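Local coordinates for lombricine kinase (Urechis caupo, PDB 3JPZ), which catalyses the reversible transfer of a phosphoryl group between ATP and the guanidino compound lombricine, as a member of the ATP:guanido phosphotransferase (phosphagen kinase) family, at residues Phe87-Gln93 with Gln262-Tyr266; Ser153-Ser157 with Arg239-Gly243; Cys133-Arg139 with Arg196-Arg202. One frame throughout, in Å; residues are numbered along the deposited sequence.

Interaction 1: Phe87-Gln93 with Gln262-Tyr266; sequences FGPNDSQ and QRLGY
Gln262 meets Ser92 and Gln93 through its main-chain oxygen: Ser92 OG lies 2.8 Å from Gln262 O, and a water donates to both Gln262 O and Gln93 O. Arg263, next along, carries most of the contact. With CG anti to the backbone N (chi1 166°) and the chain extended as far as NE, its guanidinium is delivered to the type I turn running from Gly88 to Asp91. NH2 of Arg263 donates to Gly88 O at 2.8 Å and 170°, with the oxygen in the guanidinium plane; Gly88 O also takes the turn's own bond from Asp91 N, at 3.1 Å. Pro89 CA lies over one face of the guanidinium and Phe87 CE2 over the other. A second water joins NH1 to Phe87 O, and NH1 also forms a salt bridge with Asp77 of helix 73-83. Arg263 O accepts from Gln93 N (2.9 Å), which stands above the carbonyl plane, while the edge of the Phe87 ring brings CZ to 3.4 Å from that oxygen. Leu264 CD2 touches Phe87 CE2 at 3.8 Å, and both side chains pack on Ile80. Gly265 CA faces Gln93 CG at 4.0 Å; beyond CG the glutamine bends away, its OE1 accepting from Lys330 N and its NE2 donating to Lys331 O. The loop after helix 73-83 thus docks through a type I beta turn whose first carbonyl is held by an arginine from the connection of the small antiparallel hairpin 260-261/265-266.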
loop_
_atom_site.group_PDB
_atom_site.type_symbol
_atom_site.label_atom_id
_atom_site.label_comp_id
_atom_site.label_asym_id
_atom_site.label_seq_id
_atom_site.Cartn_x
_atom_site.Cartn_y
_atom_site.Cartn_z
ATOM N N PHE A 87 5.223 16.540 -26.333
ATOM C CA PHE A 87 4.935 15.321 -27.074
ATOM C C PHE A 87 3.413 15.183 -27.078
ATOM O O PHE A 87 2.827 14.593 -26.173
ATOM C CB PHE A 87 5.625 14.114 -26.430
ATOM C CG PHE A 87 5.646 12.886 -27.301
ATOM C CD1 PHE A 87 6.731 12.616 -28.112
ATOM C CD2 PHE A 87 4.580 12.004 -27.307
ATOM C CE1 PHE A 87 6.749 11.487 -28.915
ATOM C CE2 PHE A 87 4.593 10.875 -28.102
ATOM C CZ PHE A 87 5.676 10.619 -28.914
ATOM N N GLY A 88 2.777 15.786 -28.078
ATOM C CA GLY A 88 1.328 15.819 -28.172
ATOM C C GLY A 88 0.773 14.582 -28.844
ATOM O O GLY A 88 1.524 13.674 -29.173
ATOM N N PRO A 89 -0.548 14.553 -29.070
ATOM C CA PRO A 89 -1.248 13.388 -29.631
ATOM C C PRO A 89 -0.753 12.987 -31.024
ATOM O O PRO A 89 -0.729 11.806 -31.363
ATOM C CB PRO A 89 -2.709 13.854 -29.706
ATOM C CG PRO A 89 -2.797 15.035 -28.796
ATOM C CD PRO A 89 -1.460 15.685 -28.837
ATOM N N ASN A 90 -0.365 13.969 -31.826
ATOM C CA ASN A 90 0.065 13.714 -33.194
ATOM C C ASN A 90 1.567 13.503 -33.304
ATOM O O ASN A 90 2.091 13.255 -34.393
ATOM C CB ASN A 90 -0.358 14.870 -34.096
ATOM C CG ASN A 90 -1.859 14.902 -34.337
ATOM O OD1 ASN A 90 -2.542 15.853 -33.948
ATOM N ND2 ASN A 90 -2.380 13.854 -34.968
ATOM N N ASP A 91 2.259 13.618 -32.176
ATOM C CA ASP A 91 3.684 13.342 -32.135
ATOM C C ASP A 91 3.896 11.836 -32.081
ATOM O O ASP A 91 3.023 11.097 -31.623
ATOM C CB ASP A 91 4.331 14.016 -30.921
ATOM C CG ASP A 91 4.537 15.503 -31.125
ATOM O OD1 ASP A 91 4.512 15.947 -32.290
ATOM O OD2 ASP A 91 4.729 16.227 -30.128
ATOM N N SER A 92 5.054 11.382 -32.546
ATOM C CA SER A 92 5.332 9.959 -32.586
ATOM C C SER A 92 6.784 9.642 -32.238
ATOM O O SER A 92 7.708 10.371 -32.596
ATOM C CB SER A 92 4.982 9.392 -33.960
ATOM O OG SER A 92 4.699 8.007 -33.874
ATOM N N GLN A 93 6.964 8.540 -31.518
ATOM C CA GLN A 93 8.281 8.039 -31.166
ATOM C C GLN A 93 8.936 7.393 -32.382
ATOM O O GLN A 93 8.295 6.636 -33.110
ATOM C CB GLN A 93 8.151 7.005 -30.053
ATOM C CG GLN A 93 9.434 6.329 -29.697
ATOM C CD GLN A 93 10.397 7.279 -29.025
ATOM O OE1 GLN A 93 10.038 8.406 -28.694
ATOM N NE2 GLN A 93 11.621 6.828 -28.815
ATOM N N GLN A 262 3.290 2.369 -32.537
ATOM C CA GLN A 262 4.005 3.296 -33.397
ATOM C C GLN A 262 4.085 4.680 -32.772
ATOM O O GLN A 262 5.059 5.398 -32.981
ATOM C CB GLN A 262 3.295 3.371 -34.752
ATOM C CG GLN A 262 4.126 3.941 -35.881
ATOM C CD GLN A 262 3.506 3.654 -37.233
ATOM O OE1 GLN A 262 2.283 3.649 -37.375
ATOM N NE2 GLN A 262 4.344 3.413 -38.232
ATOM N N ARG A 263 3.066 5.051 -32.001
ATOM C CA ARG A 263 3.011 6.390 -31.412
ATOM C C ARG A 263 3.916 6.559 -30.191
ATOM O O ARG A 263 4.608 7.565 -30.060
ATOM C CB ARG A 263 1.574 6.760 -31.029
ATOM C CG ARG A 263 1.486 7.985 -30.116
ATOM C CD ARG A 263 0.043 8.332 -29.767
ATOM N NE ARG A 263 -0.071 9.161 -28.565
ATOM C CZ ARG A 263 0.344 10.421 -28.478
ATOM N NH1 ARG A 263 0.189 11.102 -27.345
ATOM N NH2 ARG A 263 0.917 10.998 -29.522
ATOM N N LEU A 264 3.906 5.575 -29.304
ATOM C CA LEU A 264 4.529 5.715 -27.997
ATOM C C LEU A 264 5.740 4.813 -27.825
ATOM O O LEU A 264 6.358 4.799 -26.765
ATOM C CB LEU A 264 3.509 5.392 -26.909
ATOM C CG LEU A 264 2.375 6.404 -26.806
ATOM C CD1 LEU A 264 1.444 6.045 -25.653
ATOM C CD2 LEU A 264 2.952 7.798 -26.638
ATOM N N GLY A 265 6.080 4.068 -28.869
ATOM C CA GLY A 265 7.165 3.115 -28.780
ATOM C C GLY A 265 6.824 2.052 -27.763
ATOM O O GLY A 265 5.699 1.553 -27.727
ATOM N N TYR A 266 7.787 1.709 -26.921
ATOM C CA TYR A 266 7.572 0.647 -25.956
ATOM C C TYR A 266 6.708 1.126 -24.809
ATOM O O TYR A 266 6.961 2.173 -24.204
ATOM C CB TYR A 266 8.902 0.069 -25.467
ATOM C CG TYR A 266 9.573 -0.721 -26.559
ATOM C CD1 TYR A 266 9.006 -1.900 -27.029
ATOM C CD2 TYR A 266 10.740 -0.266 -27.158
ATOM C CE1 TYR A 266 9.594 -2.616 -28.046
ATOM C CE2 TYR A 266 11.339 -0.978 -28.173
ATOM C CZ TYR A 266 10.759 -2.155 -28.615
ATOM O OH TYR A 266 11.348 -2.874 -29.627
HETATM O O HOH W 1 0.652 13.295 -25.745
HETATM O O HOH W 2 7.395 4.381 -33.548
#

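Interaction 2: Ser153-Ser157 with Arg239-Gly243; sequences SGDLS and RFGRG
Asp155 faces two arginines, Arg239 and Arg242, that point from helix 233-252, and with Arg239 in the conformer described its carboxylate accepts four hydrogen bonds. The Asp155 and Arg242 side chains come from opposite directions, and Arg242 grips end-on. Its NH1 donates to the syn lone pair of Asp155 OD1 at 2.8 Å, while NH2 gives a straighter bond to Asp155 OD2, 3.0 Å and 166°. Arg239, in one of its two modelled conformers, grips side-on: NE and NH2 both converge on Asp155 OD2, at 3.0 and 2.9 Å, nearly in line with its C-O bond. In that conformer OD2 has three donors and OD1 one. Both arginine chains bend at chi3, which swings their guanidinium groups onto Asp155, at 35° to the carboxylate plane for Arg242 and 61° for Arg239. The remaining nitrogens are also placed: Arg242 NE pairs with Glu238, and Arg239 NH1 donates to Gln228. On the loop side, Asp155 O accepts from Asn207, and Gly154 O takes both the backbone N and the hydroxyl of Ser157, the latter at 3.1 Å. Leu156 supplies the apolar part, its CD1 3.7 Å from Gly243 CA and its CG beside Arg242 NH1. One carboxylate shared by two guanidinium groups is probably kept ionised by them, and this salt-bridge network ties the loop ahead of strand 158-162 to the middle of helix 233-252.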
loop_
_atom_site.group_PDB
_atom_site.type_symbol
_atom_site.label_atom_id
_atom_site.label_comp_id
_atom_site.label_asym_id
_atom_site.label_seq_id
_atom_site.Cartn_x
_atom_site.Cartn_y
_atom_site.Cartn_z
ATOM N N SER A 153 21.650 -18.751 -25.430
ATOM C CA SER A 153 22.900 -19.483 -25.267
ATOM C C SER A 153 24.066 -18.516 -25.396
ATOM O O SER A 153 23.883 -17.302 -25.328
ATOM C CB SER A 153 23.018 -20.596 -26.308
ATOM O OG SER A 153 23.248 -20.064 -27.600
ATOM N N GLY A 154 25.265 -19.057 -25.585
ATOM C CA GLY A 154 26.449 -18.234 -25.734
ATOM C C GLY A 154 26.716 -17.390 -24.506
ATOM O O GLY A 154 26.651 -17.883 -23.379
ATOM N N ASP A 155 27.022 -16.114 -24.719
ATOM C CA ASP A 155 27.311 -15.218 -23.606
ATOM C C ASP A 155 26.024 -14.740 -22.935
ATOM O O ASP A 155 26.067 -13.966 -21.984
ATOM C CB ASP A 155 28.132 -14.016 -24.072
ATOM C CG ASP A 155 27.317 -13.041 -24.871
ATOM O OD1 ASP A 155 26.488 -13.498 -25.683
ATOM O OD2 ASP A 155 27.500 -11.823 -24.682
ATOM N N LEU A 156 24.881 -15.196 -23.438
ATOM C CA LEU A 156 23.598 -14.884 -22.812
ATOM C C LEU A 156 23.055 -16.087 -22.055
ATOM O O LEU A 156 21.923 -16.072 -21.587
ATOM C CB LEU A 156 22.579 -14.413 -23.848
ATOM C CG LEU A 156 22.896 -13.079 -24.534
ATOM C CD1 LEU A 156 21.754 -12.668 -25.453
ATOM C CD2 LEU A 156 23.169 -11.990 -23.510
ATOM N N SER A 157 23.868 -17.131 -21.939
ATOM C CA SER A 157 23.519 -18.254 -21.090
ATOM C C SER A 157 23.545 -17.778 -19.641
ATOM O O SER A 157 24.477 -17.095 -19.205
ATOM C CB SER A 157 24.487 -19.417 -21.299
ATOM O OG SER A 157 24.441 -19.878 -22.636
ATOM N N ARG A 239 25.170 -5.831 -26.881
ATOM C CA ARG A 239 24.622 -6.941 -26.119
ATOM C C ARG A 239 23.179 -6.626 -25.760
ATOM O O ARG A 239 22.309 -7.477 -25.821
ATOM C CB ARG A 239 25.459 -7.166 -24.855
ATOM C CG ARG A 239 24.834 -8.093 -23.823
ATOM C CD ARG A 239 25.843 -8.470 -22.742
ATOM N NE ARG A 239 26.953 -9.246 -23.287
ATOM C CZ ARG A 239 28.188 -8.785 -23.456
ATOM N NH1 ARG A 239 28.495 -7.539 -23.110
ATOM N NH2 ARG A 239 29.122 -9.578 -23.965
ATOM N N PHE A 240 22.946 -5.378 -25.387
ATOM C CA PHE A 240 21.625 -4.891 -25.044
ATOM C C PHE A 240 20.596 -5.236 -26.126
ATOM O O PHE A 240 19.592 -5.890 -25.861
ATOM C CB PHE A 240 21.734 -3.377 -24.859
ATOM C CG PHE A 240 20.458 -2.702 -24.488
ATOM C CD1 PHE A 240 20.014 -2.695 -23.172
ATOM C CD2 PHE A 240 19.725 -2.020 -25.445
ATOM C CE1 PHE A 240 18.841 -2.040 -22.824
ATOM C CE2 PHE A 240 18.563 -1.367 -25.103
ATOM C CZ PHE A 240 18.117 -1.380 -23.785
ATOM N N GLY A 241 20.858 -4.793 -27.350
ATOM C CA GLY A 241 19.942 -5.013 -28.454
ATOM C C GLY A 241 19.915 -6.463 -28.896
ATOM O O GLY A 241 18.876 -6.985 -29.282
ATOM N N ARG A 242 21.069 -7.112 -28.852
ATOM C CA ARG A 242 21.154 -8.521 -29.199
ATOM C C ARG A 242 20.289 -9.337 -28.244
ATOM O O ARG A 242 19.543 -10.221 -28.661
ATOM C CB ARG A 242 22.608 -8.989 -29.138
ATOM C CG ARG A 242 22.787 -10.480 -29.375
ATOM C CD ARG A 242 24.198 -10.791 -29.858
ATOM N NE ARG A 242 25.217 -10.241 -28.968
ATOM C CZ ARG A 242 25.569 -10.785 -27.809
ATOM N NH1 ARG A 242 24.973 -11.892 -27.392
ATOM N NH2 ARG A 242 26.510 -10.220 -27.065
ATOM N N GLY A 243 20.381 -9.020 -26.959
ATOM C CA GLY A 243 19.615 -9.714 -25.943
ATOM C C GLY A 243 18.124 -9.454 -26.066
ATOM O O GLY A 243 17.310 -10.368 -25.949
#

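Interaction 3: Cys133-Arg139 with Arg196-Arg202; sequences CTRGERR and RDWPDAR
The capped first turn of helix 135-149 meets the loop leading into strand 203-207, with Arg135, Arg138 and Arg139 facing Asp197 and Asp200. A capping box starts the helix: Glu137 N donates to Thr134 OG1 and Thr134 N to Glu137 OE1. Arg135 and Arg138 share the Asp197 carboxylate. Arg135 NH2 reaches Asp197 OD1 at 2.8 Å, descending from above the carboxylate, whose plane stands 85° from the guanidinium. Arg138 NH1 donates to Asp197 OD2 at 3.0 Å, on the anti side, with NH2 adding a weak bond. Arg139, extended from CG to NE, grips Asp200 side-on, its NE to OD1 (3.2 Å) and its NH2 to OD2 (2.9 Å), both on the syn side. Ala201 CB fits against the helix backbone, 3.7 Å from Arg138 O. A water links Arg135 O, Arg138 NH1 and Asp200 OD1. From the loop, Arg196 turns back and clasps Cys133 O with NH1 and NH2, each at 2.9 Å; its NE donates to Ala193 O. Arg202 lays its guanidinium nearly parallel to that of Arg138, 9° apart, with Arg138 CD 3.4 Å above its centre. NH1 and NH2 of Arg202 both donate to Arg196 O, and NE donates to Asn217 O, which fixes its rotation. The second subunit adds further partners: its Asp45 pairs with Arg135 NH1, its Phe11 O accepts from Arg139 NH2, and its Asp53 accepts from Asp197 N. A three-residue salt-bridge network, Arg135, Arg138 and Asp197, thus sits on a capped helix start beside a second bridge, Arg139 to Asp200 of the Pro199-Arg202 type II turn, both at the subunit interface.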
loop_
_atom_site.group_PDB
_atom_site.type_symbol
_atom_site.label_atom_id
_atom_site.label_comp_id
_atom_site.label_asym_id
_atom_site.label_seq_id
_atom_site.Cartn_x
_atom_site.Cartn_y
_atom_site.Cartn_z
ATOM N N CYS A 133 -2.369 -6.488 -12.521
ATOM C CA CYS A 133 -2.235 -7.891 -12.889
ATOM C C CYS A 133 -2.612 -8.812 -11.736
ATOM O O CYS A 133 -2.309 -8.538 -10.577
ATOM C CB CYS A 133 -0.802 -8.196 -13.316
ATOM S SG CYS A 133 0.394 -8.035 -11.962
ATOM N N THR A 134 -3.264 -9.920 -12.064
ATOM C CA THR A 134 -3.581 -10.916 -11.067
ATOM C C THR A 134 -2.311 -11.697 -10.776
ATOM O O THR A 134 -1.337 -11.583 -11.517
ATOM C CB THR A 134 -4.644 -11.896 -11.591
ATOM O OG1 THR A 134 -4.206 -12.435 -12.844
ATOM C CG2 THR A 134 -5.976 -11.197 -11.782
ATOM N N ARG A 135 -2.319 -12.481 -9.701
ATOM C CA ARG A 135 -1.246 -13.434 -9.424
ATOM C C ARG A 135 -1.020 -14.392 -10.597
ATOM O O ARG A 135 0.109 -14.793 -10.865
ATOM C CB ARG A 135 -1.572 -14.254 -8.178
ATOM C CG ARG A 135 -1.148 -13.606 -6.875
ATOM C CD ARG A 135 -1.454 -14.531 -5.721
ATOM N NE ARG A 135 -2.870 -14.862 -5.687
ATOM C CZ ARG A 135 -3.793 -14.144 -5.060
ATOM N NH1 ARG A 135 -5.066 -14.527 -5.089
ATOM N NH2 ARG A 135 -3.442 -13.047 -4.402
ATOM N N GLY A 136 -2.095 -14.762 -11.282
ATOM C CA GLY A 136 -2.002 -15.686 -12.398
ATOM C C GLY A 136 -1.353 -15.035 -13.607
ATOM O O GLY A 136 -0.488 -15.623 -14.259
ATOM N N GLU A 137 -1.776 -13.813 -13.905
ATOM C CA GLU A 137 -1.202 -13.059 -15.000
ATOM C C GLU A 137 0.291 -12.897 -14.769
ATOM O O GLU A 137 1.093 -13.079 -15.679
ATOM C CB GLU A 137 -1.849 -11.680 -15.085
ATOM C CG GLU A 137 -3.156 -11.635 -15.843
ATOM C CD GLU A 137 -3.681 -10.219 -15.981
ATOM O OE1 GLU A 137 -4.040 -9.614 -14.950
ATOM O OE2 GLU A 137 -3.734 -9.711 -17.118
ATOM N N ARG A 138 0.651 -12.568 -13.535
ATOM C CA ARG A 138 2.024 -12.238 -13.187
ATOM C C ARG A 138 2.913 -13.452 -13.328
ATOM O O ARG A 138 4.062 -13.348 -13.755
ATOM C CB ARG A 138 2.087 -11.728 -11.746
ATOM C CG ARG A 138 3.348 -10.954 -11.410
ATOM C CD ARG A 138 3.418 -10.637 -9.924
ATOM N NE ARG A 138 2.467 -9.597 -9.539
ATOM C CZ ARG A 138 1.388 -9.786 -8.783
ATOM N NH1 ARG A 138 1.095 -10.981 -8.292
ATOM N NH2 ARG A 138 0.601 -8.761 -8.506
ATOM N N ARG A 139 2.378 -14.604 -12.943
ATOM C CA ARG A 139 3.096 -15.857 -13.082
ATOM C C ARG A 139 3.295 -16.174 -14.553
ATOM O O ARG A 139 4.283 -16.789 -14.913
ATOM C CB ARG A 139 2.332 -17.000 -12.407
ATOM C CG ARG A 139 2.464 -17.024 -10.897
ATOM C CD ARG A 139 1.261 -17.700 -10.276
ATOM N NE ARG A 139 1.288 -17.657 -8.819
ATOM C CZ ARG A 139 0.362 -18.210 -8.046
ATOM N NH1 ARG A 139 -0.667 -18.853 -8.596
ATOM N NH2 ARG A 139 0.470 -18.124 -6.727
ATOM N N ARG A 196 1.748 -6.074 -4.930
ATOM C CA ARG A 196 0.905 -7.148 -4.406
ATOM C C ARG A 196 1.543 -8.527 -4.509
ATOM O O ARG A 196 2.231 -8.833 -5.472
ATOM C CB ARG A 196 -0.431 -7.174 -5.144
ATOM C CG ARG A 196 -1.475 -6.239 -4.580
ATOM C CD ARG A 196 -2.646 -6.064 -5.546
ATOM N NE ARG A 196 -2.159 -5.739 -6.884
ATOM C CZ ARG A 196 -2.254 -6.541 -7.939
ATOM N NH1 ARG A 196 -2.852 -7.731 -7.851
ATOM N NH2 ARG A 196 -1.757 -6.139 -9.090
ATOM N N ASP A 197 1.273 -9.361 -3.511
ATOM C CA ASP A 197 1.731 -10.744 -3.485
ATOM C C ASP A 197 3.243 -10.875 -3.558
ATOM O O ASP A 197 3.752 -11.869 -4.066
ATOM C CB ASP A 197 1.111 -11.518 -4.643
ATOM C CG ASP A 197 -0.337 -11.181 -4.848
ATOM O OD1 ASP A 197 -1.146 -11.498 -3.960
ATOM O OD2 ASP A 197 -0.665 -10.588 -5.896
ATOM N N TRP A 198 3.957 -9.880 -3.048
ATOM C CA TRP A 198 5.409 -9.912 -3.038
ATOM C C TRP A 198 5.918 -11.109 -2.254
ATOM O O TRP A 198 5.468 -11.331 -1.136
ATOM C CB TRP A 198 5.964 -8.647 -2.401
ATOM C CG TRP A 198 7.384 -8.478 -2.741
ATOM C CD1 TRP A 198 8.448 -8.960 -2.061
ATOM C CD2 TRP A 198 7.905 -7.812 -3.892
ATOM N NE1 TRP A 198 9.610 -8.620 -2.703
ATOM C CE2 TRP A 198 9.303 -7.914 -3.831
ATOM C CE3 TRP A 198 7.323 -7.126 -4.959
ATOM C CZ2 TRP A 198 10.131 -7.365 -4.798
ATOM C CZ3 TRP A 198 8.147 -6.580 -5.921
ATOM C CH2 TRP A 198 9.534 -6.699 -5.833
ATOM N N PRO A 199 6.876 -11.876 -2.819
ATOM C CA PRO A 199 7.565 -11.758 -4.106
ATOM C C PRO A 199 7.192 -12.865 -5.091
ATOM O O PRO A 199 8.039 -13.338 -5.851
ATOM C CB PRO A 199 9.024 -11.962 -3.718
ATOM C CG PRO A 199 8.977 -12.766 -2.393
ATOM C CD PRO A 199 7.526 -12.908 -2.002
ATOM N N ASP A 200 5.942 -13.296 -5.059
ATOM C CA ASP A 200 5.460 -14.302 -5.992
ATOM C C ASP A 200 5.669 -13.864 -7.442
ATOM O O ASP A 200 5.231 -12.784 -7.847
ATOM C CB ASP A 200 3.980 -14.558 -5.743
ATOM C CG ASP A 200 3.466 -15.736 -6.523
ATOM O OD1 ASP A 200 3.700 -15.790 -7.748
ATOM O OD2 ASP A 200 2.835 -16.604 -5.899
ATOM N N ALA A 201 6.353 -14.707 -8.211
ATOM C CA ALA A 201 6.619 -14.446 -9.625
ATOM C C ALA A 201 7.561 -13.255 -9.834
ATOM O O ALA A 201 7.556 -12.634 -10.892
ATOM C CB ALA A 201 5.317 -14.234 -10.382
ATOM N N ARG A 202 8.357 -12.935 -8.822
ATOM C CA ARG A 202 9.446 -11.968 -8.983
ATOM C C ARG A 202 10.736 -12.744 -9.081
ATOM O O ARG A 202 10.878 -13.783 -8.444
ATOM C CB ARG A 202 9.537 -11.021 -7.791
ATOM C CG ARG A 202 8.629 -9.833 -7.888
ATOM C CD ARG A 202 7.179 -10.269 -7.935
ATOM N NE ARG A 202 6.298 -9.112 -7.940
ATOM C CZ ARG A 202 5.119 -9.052 -7.333
ATOM N NH1 ARG A 202 4.658 -10.094 -6.661
ATOM N NH2 ARG A 202 4.408 -7.937 -7.392
HETATM O O HOH W 3 1.893 -13.699 -9.108
#

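How the interactions relate
One segment of interaction 2 and one of interaction 3 adjoin helix 135-149: 133-139 opens it and 153-157 follows it. Interaction 2 joins its loop to helix 233-252, whereas in interaction 3 the partner, 196-202, leads into strand 203-207, the sheet neighbour of strand 158-162. Their segments alternate along the chain, and both lie nested within the loop closed by interaction 1. Interaction 3 is buried and charge-rich, its network continuing into the other subunit; interaction 2 is only partly buried, its charges resting on a single aspartate beside an apolar leucine contact. Interaction 1, also partly buried, relies mainly on backbone carbonyls and waters. Interactions 1 and 2 come nearest, about 8 Å between nearest atoms.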